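PDB 6FN6: fatty acid synthase 1, isoform A from Drosophila melanogaster, which probably makes long-chain saturated fatty acids from acetyl-CoA and malonyl-CoA using NADPH, this chain being its dehydratase, enoylreductase and ketoreductase region. Local coordinates for residues R154-T157 and V158-G162; L164-V167 and D168-S172; F173-T176 and M177-S181. All blocks are in the same frame, centred on the assembly; numbering follows the deposited sequence.

In the fold
The three contacts follow one another along a single run of chain in what is probably the C-terminal hotdog fold of the dehydratase. Contact 1 is the tip of the hairpin 152-155/161-164, contact 2 the loop and cap that lead into helix 170-183, and contact 3 the middle of that helix. The helix then runs back past the hairpin: the centres of contacts 1 and 3 lie about 12 Å apart, and F180 CE2 comes to 3.3 Å from A159 O. Contacts 2 and 3 meet where L164 CD1 packs on M177 CG. D175, the predicted proton donor, sits in contact 3, the nearest atoms of its side chain and that of H24, the predicted proton acceptor, about 3 Å apart.

Contact 1: residues R154-T157 and V158-G162; sequences RSDT and VASTG
D156 and the residues from A159 to T161 close the end of a beta hairpin, a local contact in which one aspartate side chain bonds across the loop between strands 152-155 and 161-164 of the probable C-terminal hotdog fold. S155 faces G162 as an antiparallel non-hydrogen-bonded pair. One step further on, D156 N donates to T161 O at 3.1 Å, nearly straight at the hydrogen. From D156 the chain reverses through a type I beta turn, and A159 N returns to D156 O at 2.9 Å, arriving from above the carbonyl plane. S155 OG reaches the same carbonyl oxygen in its plane, on a lone pair, so two donors grip it.

The carboxylate of D156 does the rest. Its CG lies between the backbone N and the carbonyl carbon (chi1 64°), which swings the group in over the far limb of the loop. OD1 takes S160 N on its syn lone pair at 2.7 Å, while T161 N comes to it at 3.2 Å from above the carboxylate plane. OD2 is approached by S160 OG at a distance too short to be trusted in detail, and accepts from S123 N; V158 CG2 packs against it at 3.5 Å.

On the side that faces helix 170-183, S155 and A159 touch F180 and L183. T157 OG1 turns instead to R970, and R154 NE pairs with E128.

With the N-H groups of S160, T161 and S123 pointing at it, the buried D156 carboxylate is probably stabilised as the anion, and these bonds would tend to hold the turn in shape.

Contact 2: residues L164-V167 and D168-S172; sequences LQWV and DNWIS
W166 and W170 meet as a T-shaped (edge-to-face) pair at the start of helix 170-183, W166 in the loop before it and W170 in its first turn, where the hairpin strand gives way to the helix N-cap. The W166 edge carries CH2 over the centre of the W170 indole face, 3.6 Å from W170 CE2. Their planes stand at 77°, with the six-membered ring of W166 and the five-membered ring of W170 5.0 Å apart between centroids. One broad face of W166 is covered by backbone: D168 N lies over it, displaced toward the rim, and N169 N sits over the same face near W166 CH2. The W166 ring folds back across the turn that follows it because its chi1 (175°) sets CG opposite the backbone N.

Both tryptophans also meet H206, W166 edge-to-face, and F173 makes another edge-to-face pair with W166. An alanine in place of W166 is likely to leave the W170 face without its edge partner and to strip the cover from the D168-N169 backbone.

V167 lies alongside N169, the two side chains pointing the same way, with V167 CG2 3.9 Å from N169 CB; V167 CG2 also approaches S172 OG at 4.0 Å. N169 is the N-cap residue, its side chain supplying an acceptor to the first turn of the helix. S172 N points at N169 OD1 over 2.7 Å, almost straight at the hydrogen and tilted 32° from the carbonyl plane.

Contact 3: residues F173-T176 and M177-S181; sequences FMDT and MLQFS
F173 and M177, one turn apart on helix 170-183, form a Met-aromatic contact: M177 SD lies 4.6 Å from the F173 ring centroid, 46° off the ring normal, and so approaches obliquely. Its nearest ring atom is F173 CE2, at 3.8 Å. The pair packs against L164 and V239.

Among the backbone bonds, Q179 N to D175 O (2.9 Å) and F180 N to T176 O (2.9 Å) are sound helical links. Those from M177 N to F173 O and L178 N to M174 O are weak.

The polar side chains make a second set of contacts. T176 OG1 turns back toward F173 O, though the modelled distance is too short to be taken at face value. Q179 extends past T176, whose CG2 lies 3.9 Å from Q179 OE1, and is held by Y135 at OE1 and by F149 O at NE2. Q179 NE2 also approaches D175 OD2 at 3.0 Å, the planes of amide and carboxylate 90° apart, but the position of OD2 is doubtful.

D175 is the predicted proton donor, next to H24, consistent with the His-Asp dehydratase site of double-hotdog folds, with the aspartate on the central helix of the C-terminal hotdog.

Contact 1: residues R154-T157 and V158-G162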
loop_
_atom_site.group_PDB
_atom_site.type_symbol
_atom_site.label_atom_id
_atom_site.label_comp_id
_atom_site.label_asym_id
_atom_site.label_seq_id
_atom_site.Cartn_x
_atom_site.Cartn_y
_atom_site.Cartn_z
ATOM N N ARG A 154 -12.836 22.192 32.058
ATOM C CA ARG A 154 -13.880 21.266 32.482
ATOM C C ARG A 154 -13.996 20.023 31.599
ATOM O O ARG A 154 -13.723 20.065 30.400
ATOM C CB ARG A 154 -15.218 22.008 32.506
ATOM C CG ARG A 154 -16.381 21.235 33.106
ATOM C CD ARG A 154 -17.534 22.160 33.489
ATOM N NE ARG A 154 -17.140 23.151 34.493
ATOM C CZ ARG A 154 -16.884 24.434 34.246
ATOM N NH1 ARG A 154 -16.966 24.925 33.014
ATOM N NH2 ARG A 154 -16.538 25.234 35.245
ATOM N N SER A 155 -14.395 18.917 32.219
ATOM C CA SER A 155 -14.664 17.671 31.510
ATOM C C SER A 155 -15.612 16.799 32.321
ATOM O O SER A 155 -15.541 16.773 33.548
ATOM C CB SER A 155 -13.370 16.906 31.238
ATOM O OG SER A 155 -13.649 15.581 30.812
ATOM N N ASP A 156 -16.489 16.074 31.638
ATOM C CA ASP A 156 -17.348 15.114 32.315
ATOM C C ASP A 156 -16.543 13.851 32.625
ATOM O O ASP A 156 -15.430 13.676 32.129
ATOM C CB ASP A 156 -18.586 14.796 31.470
ATOM C CG ASP A 156 -18.250 14.113 30.159
ATOM O OD1 ASP A 156 -17.083 14.184 29.718
ATOM O OD2 ASP A 156 -19.167 13.512 29.560
ATOM N N THR A 157 -17.106 12.984 33.457
ATOM C CA THR A 157 -16.365 11.851 33.999
ATOM C C THR A 157 -15.813 10.918 32.916
ATOM O O THR A 157 -14.796 10.260 33.128
ATOM C CB THR A 157 -17.238 11.026 34.974
ATOM O OG1 THR A 157 -16.513 9.871 35.413
ATOM C CG2 THR A 157 -18.530 10.586 34.314
ATOM N N VAL A 158 -16.476 10.854 31.765
ATOM C CA VAL A 158 -16.022 9.982 30.680
ATOM C C VAL A 158 -15.340 10.768 29.564
ATOM O O VAL A 158 -14.895 10.183 28.574
ATOM C CB VAL A 158 -17.188 9.158 30.099
ATOM C CG1 VAL A 158 -17.733 8.197 31.147
ATOM C CG2 VAL A 158 -18.290 10.075 29.563
ATOM N N ALA A 159 -15.240 12.083 29.729
ATOM C CA ALA A 159 -14.608 12.936 28.727
ATOM C C ALA A 159 -15.293 12.794 27.367
ATOM O O ALA A 159 -14.638 12.596 26.345
ATOM C CB ALA A 159 -13.127 12.607 28.610
ATOM N N SER A 160 -16.619 12.889 27.368
ATOM C CA SER A 160 -17.388 12.912 26.133
ATOM C C SER A 160 -17.678 14.359 25.757
ATOM O O SER A 160 -17.784 14.701 24.580
ATOM C CB SER A 160 -18.687 12.122 26.283
ATOM O OG SER A 160 -19.540 12.722 27.241
ATOM N N THR A 161 -17.808 15.202 26.775
ATOM C CA THR A 161 -17.975 16.635 26.579
ATOM C C THR A 161 -17.126 17.384 27.600
ATOM O O THR A 161 -16.743 16.826 28.628
ATOM C CB THR A 161 -19.450 17.063 26.700
ATOM O OG1 THR A 161 -19.573 18.453 26.374
ATOM C CG2 THR A 161 -19.970 16.825 28.108
ATOM N N GLY A 162 -16.815 18.641 27.305
ATOM C CA GLY A 162 -16.016 19.455 28.202
ATOM C C GLY A 162 -15.823 20.859 27.670
ATOM O O GLY A 162 -16.520 21.279 26.743
#

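Contact 2: residues L164-V167 and D168-S172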
loop_
_atom_site.group_PDB
_atom_site.type_symbol
_atom_site.label_atom_id
_atom_site.label_comp_id
_atom_site.label_asym_id
_atom_site.label_seq_id
_atom_site.Cartn_x
_atom_site.Cartn_y
_atom_site.Cartn_z
ATOM N N LEU A 164 -12.687 24.053 26.840
ATOM C CA LEU A 164 -11.290 24.450 26.691
ATOM C C LEU A 164 -11.189 25.971 26.661
ATOM O O LEU A 164 -11.981 26.636 25.997
ATOM C CB LEU A 164 -10.695 23.856 25.410
ATOM C CG LEU A 164 -11.086 22.409 25.089
ATOM C CD1 LEU A 164 -10.613 22.015 23.701
ATOM C CD2 LEU A 164 -10.525 21.462 26.135
ATOM N N GLN A 165 -10.213 26.524 27.373
ATOM C CA GLN A 165 -10.049 27.973 27.418
ATOM C C GLN A 165 -9.352 28.466 26.154
ATOM O O GLN A 165 -8.756 27.682 25.419
ATOM C CB GLN A 165 -9.261 28.397 28.661
ATOM C CG GLN A 165 -7.853 27.837 28.744
ATOM C CD GLN A 165 -7.155 28.221 30.036
ATOM O OE1 GLN A 165 -7.784 28.312 31.087
ATOM N NE2 GLN A 165 -5.850 28.454 29.961
ATOM N N TRP A 166 -9.455 29.768 25.901
ATOM C CA TRP A 166 -8.827 30.381 24.737
ATOM C C TRP A 166 -7.958 31.556 25.162
ATOM O O TRP A 166 -8.455 32.529 25.734
ATOM C CB TRP A 166 -9.879 30.851 23.734
ATOM C CG TRP A 166 -9.288 31.602 22.583
ATOM C CD1 TRP A 166 -9.343 32.948 22.366
ATOM C CD2 TRP A 166 -8.538 31.050 21.495
ATOM N NE1 TRP A 166 -8.679 33.266 21.206
ATOM C CE2 TRP A 166 -8.177 32.119 20.653
ATOM C CE3 TRP A 166 -8.140 29.756 21.151
ATOM C CZ2 TRP A 166 -7.437 31.932 19.487
ATOM C CZ3 TRP A 166 -7.404 29.574 19.993
ATOM C CH2 TRP A 166 -7.061 30.654 19.176
ATOM N N VAL A 167 -6.661 31.460 24.885
ATOM C CA VAL A 167 -5.718 32.512 25.244
ATOM C C VAL A 167 -4.986 33.017 24.004
ATOM O O VAL A 167 -3.804 33.347 24.067
ATOM C CB VAL A 167 -4.715 32.019 26.307
ATOM C CG1 VAL A 167 -5.437 31.689 27.602
ATOM C CG2 VAL A 167 -3.942 30.804 25.803
ATOM N N ASP A 168 -5.702 33.097 22.887
ATOM C CA ASP A 168 -5.128 33.576 21.634
ATOM C C ASP A 168 -3.871 32.781 21.283
ATOM O O ASP A 168 -2.842 33.353 20.923
ATOM C CB ASP A 168 -4.801 35.069 21.729
ATOM C CG ASP A 168 -4.532 35.695 20.371
ATOM O OD1 ASP A 168 -5.189 35.295 19.387
ATOM O OD2 ASP A 168 -3.663 36.588 20.289
ATOM N N ASN A 169 -3.967 31.458 21.392
ATOM C CA ASN A 169 -2.841 30.570 21.123
ATOM C C ASN A 169 -3.346 29.244 20.554
ATOM O O ASN A 169 -3.884 28.411 21.282
ATOM C CB ASN A 169 -2.029 30.338 22.403
ATOM C CG ASN A 169 -0.780 29.500 22.166
ATOM O OD1 ASN A 169 -0.853 28.387 21.648
ATOM N ND2 ASN A 169 0.372 30.032 22.559
ATOM N N TRP A 170 -3.163 29.050 19.251
ATOM C CA TRP A 170 -3.683 27.866 18.569
ATOM C C TRP A 170 -2.963 26.587 18.979
ATOM O O TRP A 170 -3.583 25.528 19.059
ATOM C CB TRP A 170 -3.594 28.047 17.051
ATOM C CG TRP A 170 -4.549 29.069 16.517
ATOM C CD1 TRP A 170 -4.323 30.406 16.359
ATOM C CD2 TRP A 170 -5.893 28.836 16.077
ATOM N NE1 TRP A 170 -5.442 31.016 15.844
ATOM C CE2 TRP A 170 -6.418 30.074 15.663
ATOM C CE3 TRP A 170 -6.699 27.698 15.992
ATOM C CZ2 TRP A 170 -7.715 30.206 15.170
ATOM C CZ3 TRP A 170 -7.985 27.832 15.504
ATOM C CH2 TRP A 170 -8.479 29.076 15.098
ATOM N N ILE A 171 -1.662 26.678 19.229
ATOM C CA ILE A 171 -0.891 25.501 19.612
ATOM C C ILE A 171 -1.429 24.921 20.916
ATOM O O ILE A 171 -1.764 23.738 20.986
ATOM C CB ILE A 171 0.610 25.831 19.728
ATOM C CG1 ILE A 171 1.164 26.230 18.357
ATOM C CG2 ILE A 171 1.384 24.640 20.317
ATOM C CD1 ILE A 171 2.593 26.742 18.380
ATOM N N SER A 172 -1.526 25.752 21.946
ATOM C CA SER A 172 -1.996 25.285 23.244
ATOM C C SER A 172 -3.426 24.774 23.129
ATOM O O SER A 172 -3.762 23.717 23.666
ATOM C CB SER A 172 -1.911 26.398 24.292
ATOM O OG SER A 172 -2.992 27.306 24.174
#

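Contact 3: residues F173-T176 and M177-S181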
loop_
_atom_site.group_PDB
_atom_site.type_symbol
_atom_site.label_atom_id
_atom_site.label_comp_id
_atom_site.label_asym_id
_atom_site.label_seq_id
_atom_site.Cartn_x
_atom_site.Cartn_y
_atom_site.Cartn_z
ATOM N N PHE A 173 -4.267 25.526 22.427
ATOM C CA PHE A 173 -5.675 25.178 22.320
ATOM C C PHE A 173 -5.874 23.826 21.643
ATOM O O PHE A 173 -6.597 22.969 22.153
ATOM C CB PHE A 173 -6.440 26.252 21.553
ATOM C CG PHE A 173 -7.865 25.885 21.277
ATOM C CD1 PHE A 173 -8.836 26.056 22.247
ATOM C CD2 PHE A 173 -8.232 25.356 20.053
ATOM C CE1 PHE A 173 -10.149 25.711 21.999
ATOM C CE2 PHE A 173 -9.545 25.009 19.800
ATOM C CZ PHE A 173 -10.505 25.186 20.774
ATOM N N MET A 174 -5.237 23.634 20.492
ATOM C CA MET A 174 -5.371 22.381 19.765
ATOM C C MET A 174 -4.757 21.236 20.566
ATOM O O MET A 174 -5.219 20.100 20.482
ATOM C CB MET A 174 -4.730 22.486 18.376
ATOM C CG MET A 174 -5.582 23.274 17.378
ATOM S SD MET A 174 -5.148 23.014 15.642
ATOM C CE MET A 174 -3.541 23.806 15.555
ATOM N N ASP A 175 -3.723 21.530 21.349
ATOM C CA ASP A 175 -3.114 20.510 22.199
ATOM C C ASP A 175 -4.101 20.015 23.255
ATOM O O ASP A 175 -4.200 18.817 23.500
ATOM C CB ASP A 175 -1.855 21.044 22.881
ATOM C CG ASP A 175 -1.128 19.975 23.679
ATOM O OD1 ASP A 175 -0.906 18.872 23.139
ATOM O OD2 ASP A 175 -0.780 20.233 24.849
ATOM N N THR A 176 -4.828 20.936 23.882
ATOM C CA THR A 176 -5.799 20.560 24.906
ATOM C C THR A 176 -6.903 19.683 24.314
ATOM O O THR A 176 -7.527 18.899 25.027
ATOM C CB THR A 176 -6.428 21.796 25.588
ATOM O OG1 THR A 176 -6.981 22.674 24.602
ATOM C CG2 THR A 176 -5.383 22.539 26.404
ATOM N N MET A 177 -7.151 19.826 23.015
ATOM C CA MET A 177 -8.085 18.940 22.323
ATOM C C MET A 177 -7.541 17.509 22.302
ATOM O O MET A 177 -8.298 16.549 22.425
ATOM C CB MET A 177 -8.347 19.422 20.896
ATOM C CG MET A 177 -8.998 20.795 20.807
ATOM S SD MET A 177 -9.347 21.310 19.109
ATOM C CE MET A 177 -10.526 20.061 18.609
ATOM N N LEU A 178 -6.229 17.372 22.135
ATOM C CA LEU A 178 -5.594 16.058 22.162
ATOM C C LEU A 178 -5.550 15.513 23.585
ATOM O O LEU A 178 -5.746 14.318 23.810
ATOM C CB LEU A 178 -4.177 16.120 21.586
ATOM C CG LEU A 178 -4.022 16.715 20.186
ATOM C CD1 LEU A 178 -2.600 16.513 19.685
ATOM C CD2 LEU A 178 -5.028 16.117 19.217
ATOM N N GLN A 179 -5.283 16.394 24.543
ATOM C CA GLN A 179 -5.314 16.018 25.947
ATOM C C GLN A 179 -6.683 15.441 26.272
ATOM O O GLN A 179 -6.802 14.417 26.942
ATOM C CB GLN A 179 -5.019 17.217 26.848
ATOM C CG GLN A 179 -3.658 17.846 26.641
ATOM C CD GLN A 179 -3.454 19.056 27.528
ATOM O OE1 GLN A 179 -4.287 19.356 28.382
ATOM N NE2 GLN A 179 -2.348 19.761 27.328
ATOM N N PHE A 180 -7.716 16.121 25.795
ATOM C CA PHE A 180 -9.086 15.742 26.096
ATOM C C PHE A 180 -9.418 14.350 25.574
ATOM O O PHE A 180 -10.131 13.585 26.226
ATOM C CB PHE A 180 -10.060 16.764 25.509
ATOM C CG PHE A 180 -11.488 16.493 25.858
ATOM C CD1 PHE A 180 -12.003 16.891 27.079
ATOM C CD2 PHE A 180 -12.314 15.832 24.969
ATOM C CE1 PHE A 180 -13.317 16.635 27.405
ATOM C CE2 PHE A 180 -13.627 15.575 25.287
ATOM C CZ PHE A 180 -14.131 15.976 26.506
ATOM N N SER A 181 -8.909 14.031 24.390
ATOM C CA SER A 181 -9.133 12.725 23.782
ATOM C C SER A 181 -8.418 11.626 24.562
ATOM O O SER A 181 -8.880 10.489 24.623
ATOM C CB SER A 181 -8.657 12.730 22.331
ATOM O OG SER A 181 -8.942 11.499 21.691
#